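Local coordinates for catechol 1,2 dioxygenase (Acinetobacter radioresistens, PDB 2XSU), which probably catalyses the ferric-iron-dependent intradiol ring cleavage of catechol by dioxygen, giving cis,cis-muconate, at residues 104-109 and 239-244; 121-126 and 181-186; 138-143 and 190-195; 157-162 and 225-230. The protein carries 1 engineered substitution. All blocks are in the same frame, centred on the assembly; numbering follows the deposited sequence.

Contact 1: 104-109 and 239-244; sequences PRTIEG and TTQFNI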
loop_
_atom_site.group_PDB
_atom_site.type_symbol
_atom_site.label_atom_id
_atom_site.label_comp_id
_atom_site.label_asym_id
_atom_site.label_seq_id
_atom_site.Cartn_x
_atom_site.Cartn_y
_atom_site.Cartn_z
ATOM N N PRO A 104 11.165 23.926 17.936
ATOM C CA PRO A 104 11.104 23.258 16.621
ATOM C C PRO A 104 10.133 22.066 16.595
ATOM O O PRO A 104 9.973 21.369 17.601
ATOM C CB PRO A 104 12.538 22.719 16.428
ATOM C CG PRO A 104 13.380 23.556 17.274
ATOM C CD PRO A 104 12.536 23.912 18.467
ATOM N N ARG A 105 9.524 21.834 15.440
ATOM C CA ARG A 105 8.722 20.638 15.199
ATOM C C ARG A 105 9.562 19.421 14.853
ATOM O O ARG A 105 10.671 19.553 14.330
ATOM C CB ARG A 105 7.718 20.896 14.066
ATOM C CG ARG A 105 8.395 21.170 12.712
ATOM C CD ARG A 105 7.466 21.020 11.496
ATOM N NE ARG A 105 6.243 21.806 11.557
ATOM C CZ ARG A 105 6.083 23.074 11.164
ATOM N NH1 ARG A 105 7.085 23.825 10.712
ATOM N NH2 ARG A 105 4.869 23.613 11.264
ATOM N N THR A 106 9.031 18.242 15.148
ATOM C CA THR A 106 9.531 17.026 14.514
ATOM C C THR A 106 8.415 15.994 14.348
ATOM O O THR A 106 7.225 16.331 14.549
ATOM C CB THR A 106 10.831 16.498 15.174
ATOM O OG1 THR A 106 11.471 15.599 14.260
ATOM C CG2 THR A 106 10.563 15.817 16.537
ATOM N N ILE A 107 8.771 14.779 13.939
ATOM C CA ILE A 107 7.733 13.834 13.495
ATOM C C ILE A 107 6.838 13.340 14.619
ATOM O O ILE A 107 7.288 13.215 15.793
ATOM C CB ILE A 107 8.323 12.646 12.725
ATOM C CG1 ILE A 107 9.073 11.702 13.666
ATOM C CG2 ILE A 107 9.211 13.180 11.581
ATOM C CD1 ILE A 107 9.560 10.383 12.938
ATOM N N GLU A 108 5.576 13.105 14.279
ATOM C CA GLU A 108 4.617 12.541 15.236
ATOM C C GLU A 108 4.891 11.056 15.525
ATOM O O GLU A 108 4.679 10.610 16.654
ATOM C CB GLU A 108 3.206 12.679 14.652
ATOM C CG GLU A 108 2.062 12.280 15.584
ATOM C CD GLU A 108 0.689 12.476 14.928
ATOM O OE1 GLU A 108 0.510 13.468 14.181
ATOM O OE2 GLU A 108 -0.221 11.647 15.174
ATOM N N GLY A 109 5.331 10.294 14.515
ATOM C CA GLY A 109 5.343 8.838 14.610
ATOM C C GLY A 109 3.926 8.300 14.477
ATOM O O GLY A 109 2.957 9.068 14.438
ATOM N N THR A 239 3.769 19.894 17.159
ATOM C CA THR A 239 4.098 18.467 17.241
ATOM C C THR A 239 5.604 18.386 17.417
ATOM O O THR A 239 6.361 18.868 16.575
ATOM C CB THR A 239 3.690 17.704 15.961
ATOM O OG1 THR A 239 2.269 17.814 15.765
ATOM C CG2 THR A 239 4.103 16.190 16.059
ATOM N N THR A 240 6.060 17.818 18.536
ATOM C CA THR A 240 7.512 17.775 18.788
ATOM C C THR A 240 7.910 16.576 19.654
ATOM O O THR A 240 7.096 15.683 19.881
ATOM C CB THR A 240 8.017 19.133 19.368
ATOM O OG1 THR A 240 9.455 19.203 19.281
ATOM C CG2 THR A 240 7.545 19.309 20.792
ATOM N N GLN A 241 9.192 16.513 20.026
ATOM C CA GLN A 241 9.687 15.532 20.995
ATOM C C GLN A 241 10.925 16.092 21.681
ATOM O O GLN A 241 11.460 17.105 21.256
ATOM C CB GLN A 241 10.063 14.222 20.326
ATOM C CG GLN A 241 11.325 14.248 19.528
ATOM C CD GLN A 241 11.590 12.931 18.821
ATOM O OE1 GLN A 241 10.718 12.042 18.765
ATOM N NE2 GLN A 241 12.793 12.806 18.268
ATOM N N PHE A 242 11.373 15.411 22.732
ATOM C CA PHE A 242 12.787 15.539 23.078
ATOM C C PHE A 242 13.460 14.188 22.987
ATOM O O PHE A 242 12.807 13.135 23.154
ATOM C CB PHE A 242 13.062 16.228 24.450
ATOM C CG PHE A 242 12.595 15.469 25.662
ATOM C CD1 PHE A 242 13.297 14.361 26.147
ATOM C CD2 PHE A 242 11.462 15.887 26.380
ATOM C CE1 PHE A 242 12.860 13.636 27.275
ATOM C CE2 PHE A 242 11.026 15.187 27.525
ATOM C CZ PHE A 242 11.711 14.056 27.972
ATOM N N ASN A 243 14.756 14.224 22.649
ATOM C CA ASN A 243 15.629 13.062 22.726
ATOM C C ASN A 243 16.539 13.268 23.910
ATOM O O ASN A 243 16.572 14.367 24.496
ATOM C CB ASN A 243 16.495 12.966 21.483
ATOM C CG ASN A 243 15.727 12.538 20.292
ATOM O OD1 ASN A 243 15.334 11.367 20.181
ATOM N ND2 ASN A 243 15.464 13.477 19.394
ATOM N N ILE A 244 17.197 12.183 24.319
ATOM C CA ILE A 244 18.016 12.223 25.534
ATOM C C ILE A 244 19.466 12.041 25.162
ATOM O O ILE A 244 19.833 11.065 24.475
ATOM C CB ILE A 244 17.542 11.141 26.531
ATOM C CG1 ILE A 244 16.081 11.409 26.927
ATOM C CG2 ILE A 244 18.457 11.120 27.781
ATOM C CD1 ILE A 244 15.457 10.368 27.798
HETATM O O HOH W 1 6.052 13.537 18.316
HETATM O O HOH W 2 1.079 16.222 13.928
#
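Thr239 opens the strand side of this contact by offering its carbonyl oxygen to the loop 104-109, which runs across the strand at close to a right angle. Thr106 N donates to Thr239 O at 3.1 Å, tilted out of the carbonyl plane, and the CA-H of Arg105 reaches the same oxygen, with Arg105 CA 3.3 Å from Thr239 O. The two branches of the Thr239 side chain then divide the work. CG2 lies opposite the backbone N and packs against Glu108 CA at 3.8 Å, while OG1 meets a water that donates to Glu108 OE1, an oxygen already salt-bridged to Arg309.

At Thr240 the hydroxyl is the reaching group. Its chi1 of -165° sets OG1 beside its own carbonyl carbon and lets it donate to Pro104 O at 2.8 Å, almost straight along the C=O axis. A second water donates to both Thr240 O and Ile107 O, so the loop and the strand are also joined through solvent.

At Gln241 the contact is made by the aliphatic part of the chain. Its CG meets Thr106 CG2 at 3.5 Å as the two side chains cross obliquely, and the Thr106 hydroxyl turns elsewhere, to Ala257 O. The side chain of Gln241 comes within about 6 Å of the ferric ion and lies close to His225 and His227. The arrangement is thus a loop laid across a strand of the beta-sandwich catalytic domain of intradiol dioxygenases, linking the segment that follows helix 82-96 to the surroundings of the iron site.

Contact 2: 121-126 and 181-186; sequences GFARMD and RTILTD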
loop_
_atom_site.group_PDB
_atom_site.type_symbol
_atom_site.label_atom_id
_atom_site.label_comp_id
_atom_site.label_asym_id
_atom_site.label_seq_id
_atom_site.Cartn_x
_atom_site.Cartn_y
_atom_site.Cartn_z
ATOM N N GLY A 121 -1.721 20.599 35.790
ATOM C CA GLY A 121 -0.409 20.904 36.361
ATOM C C GLY A 121 0.556 19.748 36.599
ATOM O O GLY A 121 1.782 19.905 36.459
ATOM N N PHE A 122 0.006 18.594 36.957
ATOM C CA PHE A 122 0.805 17.418 37.316
ATOM C C PHE A 122 0.128 16.128 36.870
ATOM O O PHE A 122 -1.101 15.996 36.995
ATOM C CB PHE A 122 1.018 17.366 38.844
ATOM C CG PHE A 122 1.738 16.135 39.313
ATOM C CD1 PHE A 122 3.128 16.140 39.469
ATOM C CD2 PHE A 122 1.030 14.963 39.590
ATOM C CE1 PHE A 122 3.802 14.972 39.876
ATOM C CE2 PHE A 122 1.682 13.806 39.991
ATOM C CZ PHE A 122 3.077 13.801 40.130
ATOM N N ALA A 123 0.907 15.160 36.376
ATOM C CA ALA A 123 0.380 13.813 36.143
ATOM C C ALA A 123 1.454 12.800 36.423
ATOM O O ALA A 123 2.626 13.037 36.081
ATOM C CB ALA A 123 -0.069 13.638 34.715
ATOM N N ARG A 124 1.070 11.680 37.015
ATOM C CA ARG A 124 1.955 10.516 37.017
ATOM C C ARG A 124 1.577 9.658 35.818
ATOM O O ARG A 124 0.437 9.276 35.661
ATOM C CB ARG A 124 1.894 9.709 38.325
ATOM C CG ARG A 124 2.771 8.471 38.225
ATOM C CD ARG A 124 3.050 7.790 39.547
ATOM N NE ARG A 124 3.895 6.629 39.327
ATOM C CZ ARG A 124 4.327 5.815 40.286
ATOM N NH1 ARG A 124 3.993 6.039 41.567
ATOM N NH2 ARG A 124 5.062 4.766 39.965
ATOM N N MET A 125 2.553 9.392 34.935
ATOM C CA MET A 125 2.300 8.693 33.659
ATOM C C MET A 125 2.340 7.169 33.733
ATOM O O MET A 125 1.727 6.496 32.900
ATOM C CB MET A 125 3.338 9.157 32.635
ATOM C CG MET A 125 3.295 10.667 32.336
ATOM S SD MET A 125 4.475 11.094 31.018
ATOM C CE MET A 125 3.740 10.194 29.650
ATOM N N ASP A 126 3.081 6.605 34.697
ATOM C CA ASP A 126 3.242 5.149 34.750
ATOM C C ASP A 126 2.396 4.508 35.844
ATOM O O ASP A 126 2.018 5.181 36.803
ATOM C CB ASP A 126 4.709 4.767 35.000
ATOM C CG ASP A 126 5.190 5.154 36.395
ATOM O OD1 ASP A 126 5.274 6.360 36.696
ATOM O OD2 ASP A 126 5.503 4.225 37.181
ATOM N N ARG A 181 -0.485 10.723 28.784
ATOM C CA ARG A 181 -1.220 11.688 29.616
ATOM C C ARG A 181 -1.424 13.018 28.905
ATOM O O ARG A 181 -0.601 13.429 28.059
ATOM C CB ARG A 181 -0.514 11.946 30.942
ATOM C CG ARG A 181 -0.391 10.751 31.887
ATOM C CD ARG A 181 -1.755 10.272 32.425
ATOM N NE ARG A 181 -1.523 9.223 33.427
ATOM C CZ ARG A 181 -1.455 7.927 33.171
ATOM N NH1 ARG A 181 -1.638 7.469 31.938
ATOM N NH2 ARG A 181 -1.215 7.050 34.164
ATOM N N THR A 182 -2.484 13.723 29.303
ATOM C CA THR A 182 -2.674 15.109 28.933
ATOM C C THR A 182 -2.586 15.914 30.215
ATOM O O THR A 182 -3.328 15.629 31.177
ATOM C CB THR A 182 -4.063 15.331 28.292
ATOM O OG1 THR A 182 -4.129 14.580 27.078
ATOM C CG2 THR A 182 -4.317 16.824 28.009
ATOM N N ILE A 183 -1.713 16.911 30.205
ATOM C CA ILE A 183 -1.493 17.798 31.370
ATOM C C ILE A 183 -1.818 19.238 30.954
ATOM O O ILE A 183 -1.245 19.766 30.004
ATOM C CB ILE A 183 -0.034 17.755 31.905
ATOM C CG1 ILE A 183 0.430 16.333 32.175
ATOM C CG2 ILE A 183 0.077 18.584 33.208
ATOM C CD1 ILE A 183 1.954 16.214 32.427
ATOM N N LEU A 184 -2.726 19.902 31.680
ATOM C CA LEU A 184 -2.999 21.310 31.371
ATOM C C LEU A 184 -2.079 22.174 32.202
ATOM O O LEU A 184 -1.962 21.971 33.408
ATOM C CB LEU A 184 -4.478 21.684 31.663
ATOM C CG LEU A 184 -5.542 20.814 30.994
ATOM C CD1 LEU A 184 -6.976 21.173 31.513
ATOM C CD2 LEU A 184 -5.450 20.932 29.473
ATOM N N THR A 185 -1.402 23.138 31.572
ATOM C CA THR A 185 -0.446 23.957 32.333
ATOM C C THR A 185 -1.190 24.756 33.422
ATOM O O THR A 185 -2.351 25.168 33.230
ATOM C CB THR A 185 0.382 24.918 31.477
ATOM O OG1 THR A 185 -0.501 25.751 30.727
ATOM C CG2 THR A 185 1.293 24.117 30.481
ATOM N N ASP A 186 -0.522 24.934 34.554
ATOM C CA ASP A 186 -1.148 25.582 35.709
ATOM C C ASP A 186 -1.033 27.107 35.607
ATOM O O ASP A 186 -0.629 27.655 34.573
ATOM C CB ASP A 186 -0.541 25.037 37.015
ATOM C CG ASP A 186 0.950 25.364 37.179
ATOM O OD1 ASP A 186 1.466 26.349 36.610
ATOM O OD2 ASP A 186 1.614 24.627 37.941
HETATM O O HOH W 3 2.944 22.282 37.560
#
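With CG beside the backbone N (chi1 -64°) and the chain bent at chi2 (-66°), the Arg181 side chain lies against Met125, whose own CG stands beside its backbone N. The aliphatic parts slide past each other in opposite directions, with Arg181 CG 3.7 Å from Met125 CG. In the beta-sandwich of intradiol dioxygenases, strands 122-124 and 181-184 run nearly antiparallel at 162°, but with their axes 7.0 Å apart the two strands do not pair directly; side chains fill most of the gap, and one backbone bond closes it at the Gly121 end.

The guanidinium group of Arg181 points two nitrogens at one oxygen. NE reaches Arg124 O at 3.0 Å and NH2 also turns to it, both in weak, strongly bent bonds. Met125 O sits above one face of the same group, and NH1 has a further weak bond to Phe177 O. Within segment 121-126, Arg124 grips Asp126 side-on in a salt bridge, its NE and NH2 each taking a different carboxylate oxygen.

Farther along, Ala123 CB packs on Ile183 CG1 at 3.7 Å, and Ile183 CG2 lies 3.6 Å from Gly121 C. Gly121 N donates to Leu184 O at 2.8 Å in the carbonyl plane. Asp186 has its OD1 taken by Asn188 N and Lys190 N; its OD2 accepts from a water at 2.7 Å, and that water also donates to Gly121 O.

Contact 3: 138-143 and 190-195; sequences IIEGTV and KYVALT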
loop_
_atom_site.group_PDB
_atom_site.type_symbol
_atom_site.label_atom_id
_atom_site.label_comp_id
_atom_site.label_asym_id
_atom_site.label_seq_id
_atom_site.Cartn_x
_atom_site.Cartn_y
_atom_site.Cartn_z
ATOM N N ILE A 138 11.452 12.489 36.266
ATOM C CA ILE A 138 10.576 13.660 36.332
ATOM C C ILE A 138 10.895 14.567 35.150
ATOM O O ILE A 138 12.084 14.919 34.905
ATOM C CB ILE A 138 10.775 14.441 37.642
ATOM C CG1 ILE A 138 10.213 13.606 38.801
ATOM C CG2 ILE A 138 10.126 15.843 37.528
ATOM C CD1 ILE A 138 10.479 14.153 40.217
ATOM N N ILE A 139 9.850 14.930 34.407
ATOM C CA ILE A 139 9.956 15.905 33.334
ATOM C C ILE A 139 9.198 17.125 33.757
ATOM O O ILE A 139 8.049 17.016 34.222
ATOM C CB ILE A 139 9.275 15.423 32.019
ATOM C CG1 ILE A 139 9.772 14.027 31.654
ATOM C CG2 ILE A 139 9.498 16.419 30.905
ATOM C CD1 ILE A 139 8.954 13.378 30.521
ATOM N N GLU A 140 9.800 18.296 33.612
ATOM C CA GLU A 140 9.045 19.525 33.849
ATOM C C GLU A 140 9.436 20.667 32.953
ATOM O O GLU A 140 10.529 20.665 32.361
ATOM C CB GLU A 140 9.016 19.941 35.312
ATOM C CG GLU A 140 10.286 20.432 35.894
ATOM C CD GLU A 140 10.206 20.490 37.441
ATOM O OE1 GLU A 140 11.239 20.370 38.090
ATOM O OE2 GLU A 140 9.110 20.641 38.013
ATOM N N GLY A 141 8.500 21.591 32.785
ATOM C CA GLY A 141 8.726 22.719 31.908
ATOM C C GLY A 141 7.677 23.786 32.075
ATOM O O GLY A 141 6.647 23.563 32.712
ATOM N N THR A 142 7.969 24.938 31.479
ATOM C CA THR A 142 7.046 26.050 31.397
ATOM C C THR A 142 6.680 26.245 29.934
ATOM O O THR A 142 7.555 26.157 29.053
ATOM C CB THR A 142 7.723 27.318 31.958
ATOM O OG1 THR A 142 8.179 27.066 33.301
ATOM C CG2 THR A 142 6.746 28.525 31.961
ATOM N N VAL A 143 5.407 26.532 29.666
ATOM C CA VAL A 143 4.953 26.836 28.313
ATOM C C VAL A 143 4.759 28.350 28.225
ATOM O O VAL A 143 4.033 28.937 29.031
ATOM C CB VAL A 143 3.654 26.087 27.947
ATOM C CG1 VAL A 143 3.191 26.429 26.506
ATOM C CG2 VAL A 143 3.857 24.554 28.112
ATOM N N LYS A 190 3.200 26.032 34.163
ATOM C CA LYS A 190 4.012 24.837 34.417
ATOM C C LYS A 190 3.280 23.527 34.209
ATOM O O LYS A 190 2.076 23.411 34.474
ATOM C CB LYS A 190 4.560 24.859 35.851
ATOM C CG LYS A 190 5.687 25.867 36.135
ATOM C CD LYS A 190 7.091 25.375 35.645
ATOM C CE LYS A 190 7.438 23.900 35.987
ATOM N NZ LYS A 190 7.600 23.634 37.459
ATOM N N TYR A 191 4.009 22.524 33.689
ATOM C CA TYR A 191 3.605 21.133 33.750
ATOM C C TYR A 191 4.699 20.290 34.430
ATOM O O TYR A 191 5.889 20.591 34.336
ATOM C CB TYR A 191 3.256 20.572 32.344
ATOM C CG TYR A 191 4.500 20.274 31.511
ATOM C CD1 TYR A 191 5.010 18.971 31.460
ATOM C CD2 TYR A 191 5.159 21.284 30.822
ATOM C CE1 TYR A 191 6.209 18.679 30.724
ATOM C CE2 TYR A 191 6.333 21.015 30.063
ATOM C CZ TYR A 191 6.828 19.712 30.027
ATOM O OH TYR A 191 7.976 19.441 29.313
ATOM N N VAL A 192 4.282 19.220 35.096
ATOM C CA VAL A 192 5.199 18.250 35.677
ATOM C C VAL A 192 4.652 16.863 35.392
ATOM O O VAL A 192 3.481 16.558 35.674
ATOM C CB VAL A 192 5.318 18.418 37.232
ATOM C CG1 VAL A 192 6.254 17.368 37.838
ATOM C CG2 VAL A 192 5.752 19.820 37.596
ATOM N N ALA A 193 5.507 16.023 34.810
ATOM C CA ALA A 193 5.209 14.633 34.639
ATOM C C ALA A 193 6.157 13.762 35.462
ATOM O O ALA A 193 7.377 13.849 35.336
ATOM C CB ALA A 193 5.291 14.240 33.150
ATOM N N LEU A 194 5.575 12.900 36.281
ATOM C CA LEU A 194 6.322 11.848 36.986
ATOM C C LEU A 194 6.154 10.541 36.215
ATOM O O LEU A 194 5.045 10.034 36.006
ATOM C CB LEU A 194 5.832 11.722 38.455
ATOM C CG LEU A 194 6.402 10.540 39.269
ATOM C CD1 LEU A 194 7.928 10.591 39.406
ATOM C CD2 LEU A 194 5.714 10.476 40.661
ATOM N N THR A 195 7.273 9.993 35.740
ATOM C CA THR A 195 7.197 8.845 34.835
ATOM C C THR A 195 8.427 7.941 34.986
ATOM O O THR A 195 9.055 7.919 36.066
ATOM C CB THR A 195 6.973 9.351 33.364
ATOM O OG1 THR A 195 6.643 8.261 32.514
ATOM C CG2 THR A 195 8.171 10.139 32.821
#
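Tyr191 lays its ring over the bare backbone of Gly141. With chi1 at 76° the CG sits between the backbone N and the carbonyl carbon, which swings the ring across the neighbouring strand until Gly141 N stands 3.5 Å above one face of the Tyr191 ring, toward the rim. Ile139 CG2 flanks the far end of the ring, 4.0 Å from Tyr191 CE1.

Four backbone bonds hold the two strands. Gly141 and Tyr191 form one hydrogen-bonded antiparallel pair and Ile139 and Ala193 another; the shortest bond is Ala193 N to Ile139 O at 2.8 Å.

The other face carries Ile138, Glu140, Thr142, Lys190, Val192 and Leu194. Lys190 is bent at every torsion beyond CB, so its chain curls over Gly141 O, with Lys190 CE 3.4 Å from that oxygen, and brings NZ toward Glu140 OE2 in a weak salt bridge of 3.4 Å. Val192 CG2 lies alongside the same carboxylate, and Ile138 CG1 meets Leu194 CD1 at 3.8 Å.

A second shell fixes these groups. Glu140 OE1 is held by Arg278 and His286, while OE2 has the weak lysine bond, and Tyr191 OH bonds to Phe289 O. In the sheet, strand 136-145 is flanked by 190-196 and by the parallel strand 284-293, while 190-196 has the short strand 122-124 along its other side.

Contact 4: 157-162 and 225-230; sequences EVWHAN and HVHYFV. With FE (Fe (III) ion), chain B.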
loop_
_atom_site.group_PDB
_atom_site.type_symbol
_atom_site.label_atom_id
_atom_site.label_comp_id
_atom_site.label_asym_id
_atom_site.label_seq_id
_atom_site.Cartn_x
_atom_site.Cartn_y
_atom_site.Cartn_z
ATOM N N GLU A 157 0.290 17.194 25.698
ATOM C CA GLU A 157 0.014 15.779 25.542
ATOM C C GLU A 157 1.313 15.050 25.366
ATOM O O GLU A 157 2.079 15.409 24.477
ATOM C CB GLU A 157 -0.882 15.533 24.322
ATOM C CG GLU A 157 -2.219 16.244 24.413
ATOM C CD GLU A 157 -3.109 15.871 23.254
ATOM O OE1 GLU A 157 -3.515 14.691 23.174
ATOM O OE2 GLU A 157 -3.423 16.790 22.436
ATOM N N VAL A 158 1.569 14.055 26.225
ATOM C CA VAL A 158 2.841 13.294 26.184
ATOM C C VAL A 158 2.583 11.800 26.069
ATOM O O VAL A 158 1.619 11.256 26.652
ATOM C CB VAL A 158 3.755 13.620 27.410
ATOM C CG1 VAL A 158 4.397 14.988 27.245
ATOM C CG2 VAL A 158 2.945 13.607 28.688
ATOM N N TRP A 159 3.410 11.134 25.268
ATOM C CA TRP A 159 3.409 9.677 25.225
ATOM C C TRP A 159 4.813 9.159 24.963
ATOM O O TRP A 159 5.601 9.802 24.261
ATOM C CB TRP A 159 2.353 9.126 24.219
ATOM C CG TRP A 159 2.581 9.402 22.694
ATOM C CD1 TRP A 159 2.985 8.491 21.759
ATOM C CD2 TRP A 159 2.344 10.640 21.984
ATOM N NE1 TRP A 159 3.044 9.095 20.506
ATOM C CE2 TRP A 159 2.652 10.405 20.615
ATOM C CE3 TRP A 159 1.932 11.924 22.375
ATOM C CZ2 TRP A 159 2.567 11.423 19.631
ATOM C CZ3 TRP A 159 1.837 12.943 21.412
ATOM C CH2 TRP A 159 2.157 12.676 20.034
ATOM N N HIS A 160 5.125 8.002 25.532
ATOM C CA HIS A 160 6.470 7.412 25.353
ATOM C C HIS A 160 6.474 5.905 25.673
ATOM O O HIS A 160 5.471 5.365 26.196
ATOM C CB HIS A 160 7.530 8.192 26.165
ATOM C CG HIS A 160 7.459 8.016 27.655
ATOM N ND1 HIS A 160 7.890 6.871 28.308
ATOM C CD2 HIS A 160 7.067 8.881 28.625
ATOM C CE1 HIS A 160 7.739 7.040 29.618
ATOM N NE2 HIS A 160 7.258 8.253 29.835
ATOM N N ALA A 161 7.595 5.267 25.344
ATOM C CA ALA A 161 7.814 3.827 25.540
ATOM C C ALA A 161 8.169 3.435 26.974
ATOM O O ALA A 161 8.735 4.242 27.772
ATOM C CB ALA A 161 8.897 3.318 24.586
ATOM N N ASN A 162 7.845 2.186 27.288
ATOM C CA ASN A 162 8.249 1.595 28.583
ATOM C C ASN A 162 9.711 1.121 28.594
ATOM O O ASN A 162 10.480 1.424 27.661
ATOM C CB ASN A 162 7.254 0.496 29.035
ATOM C CG ASN A 162 7.435 -0.825 28.293
ATOM O OD1 ASN A 162 8.266 -0.977 27.380
ATOM N ND2 ASN A 162 6.640 -1.815 28.714
ATOM N N HIS A 225 13.119 8.772 23.447
ATOM C CA HIS A 225 12.446 10.058 23.196
ATOM C C HIS A 225 11.076 10.083 23.887
ATOM O O HIS A 225 10.511 9.040 24.232
ATOM C CB HIS A 225 12.230 10.286 21.670
ATOM C CG HIS A 225 11.426 9.200 21.003
ATOM N ND1 HIS A 225 11.992 8.016 20.563
ATOM C CD2 HIS A 225 10.097 9.110 20.717
ATOM C CE1 HIS A 225 11.051 7.248 20.036
ATOM N NE2 HIS A 225 9.893 7.885 20.106
ATOM N N VAL A 226 10.568 11.290 24.096
ATOM C CA VAL A 226 9.194 11.491 24.583
ATOM C C VAL A 226 8.480 12.394 23.575
ATOM O O VAL A 226 9.002 13.456 23.183
ATOM C CB VAL A 226 9.207 12.153 26.003
ATOM C CG1 VAL A 226 7.767 12.501 26.470
ATOM C CG2 VAL A 226 9.907 11.219 27.029
ATOM N N HIS A 227 7.285 11.975 23.150
ATOM C CA HIS A 227 6.501 12.721 22.170
ATOM C C HIS A 227 5.654 13.801 22.842
ATOM O O HIS A 227 5.156 13.588 23.956
ATOM C CB HIS A 227 5.511 11.734 21.513
ATOM C CG HIS A 227 6.150 10.702 20.645
ATOM N ND1 HIS A 227 6.465 10.956 19.329
ATOM C CD2 HIS A 227 6.494 9.400 20.867
ATOM C CE1 HIS A 227 6.992 9.868 18.781
ATOM N NE2 HIS A 227 7.050 8.918 19.699
ATOM N N TYR A 228 5.415 14.903 22.121
ATOM C CA TYR A 228 4.554 15.998 22.573
ATOM C C TYR A 228 3.612 16.496 21.484
ATOM O O TYR A 228 4.047 16.730 20.357
ATOM C CB TYR A 228 5.407 17.209 22.956
ATOM C CG TYR A 228 6.119 17.154 24.265
ATOM C CD1 TYR A 228 7.221 16.312 24.446
ATOM C CD2 TYR A 228 5.732 18.000 25.330
ATOM C CE1 TYR A 228 7.892 16.274 25.668
ATOM C CE2 TYR A 228 6.422 17.983 26.555
ATOM C CZ TYR A 228 7.504 17.109 26.703
ATOM O OH TYR A 228 8.192 17.046 27.878
ATOM N N PHE A 229 2.327 16.670 21.830
ATOM C CA PHE A 229 1.489 17.705 21.178
ATOM C C PHE A 229 1.307 18.833 22.196
ATOM O O PHE A 229 0.977 18.557 23.357
ATOM C CB PHE A 229 0.065 17.223 20.849
ATOM C CG PHE A 229 -0.054 16.245 19.707
ATOM C CD1 PHE A 229 0.583 16.475 18.475
ATOM C CD2 PHE A 229 -0.866 15.112 19.834
ATOM C CE1 PHE A 229 0.438 15.576 17.403
ATOM C CE2 PHE A 229 -1.020 14.228 18.771
ATOM C CZ PHE A 229 -0.356 14.448 17.551
ATOM N N VAL A 230 1.492 20.090 21.785
ATOM C CA VAL A 230 1.204 21.230 22.672
ATOM C C VAL A 230 0.255 22.159 21.932
ATOM O O VAL A 230 0.506 22.535 20.800
ATOM C CB VAL A 230 2.477 21.967 23.154
ATOM C CG1 VAL A 230 2.108 23.048 24.240
ATOM C CG2 VAL A 230 3.514 20.958 23.737
HETATM FE FE FE B . 8.001 7.064 19.583
HETATM O O HOH W 4 9.237 6.674 23.381
HETATM O O HOH W 5 6.924 6.505 17.815
#
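Trp159 and His227 form the dense heart of this antiparallel strand pair in the intradiol dioxygenase beta-sandwich, and His227 is an iron ligand. The imidazole lies in an offset stack on the five-membered ring of the indole, planes 8° apart, while His227 CB sits over the six-membered ring of Trp159 at 3.3 Å from its centroid. The indole backs one face of the metal-binding ring and, with the iron bond, would limit its rotation. Phe229 meets the indole obliquely, Trp159 CH2 over one face of its ring toward the rim. On the other side of the sheet Val158 CG1 lies over the centre of the Tyr228 ring in a CH-pi contact, 11° off the ring normal. Four backbone bonds join the strands, the shortest from Glu157 N to Phe229 O at 2.8 Å.

Beyond His160 direct contacts stop, and a buried water links the segments, accepting from Ala161 N and donating to His225 O. The iron lies next to both parts, bound by His227 from the stack and His225 beside that water. Tyr167 and Tyr201 complete the protein ligands, and another water adds a fifth. His225 NE2 and His227 NE2 each bind the ferric ion at 2.1 Å.

All four contacts reach the same mixed sheet. Contacts 1 and 4 have centres about 9 Å apart and share a strand boundary: Tyr228 N meets Thr240 O at 2.9 Å, and Glu108 O lies 3.2 Å from His227 CE1, an atom of an iron-ligand ring. Contact 2 joins contact 4 through Arg181 O and Val158 N, 2.9 Å apart, and through Met125 CE packed on Val158 CG2. Contact 3 reaches contact 4 by two side-chain hydrogen bonds, Thr195 OG1 with His160 NE2 at 2.7 Å and Tyr191 OH with Tyr228 OH at 2.8 Å. The iron is bound in contact 4, about 6 Å from the Gln241 side chain in contact 1, 11 Å from Met125 in contact 2 and 13 Å from Ile139 in contact 3.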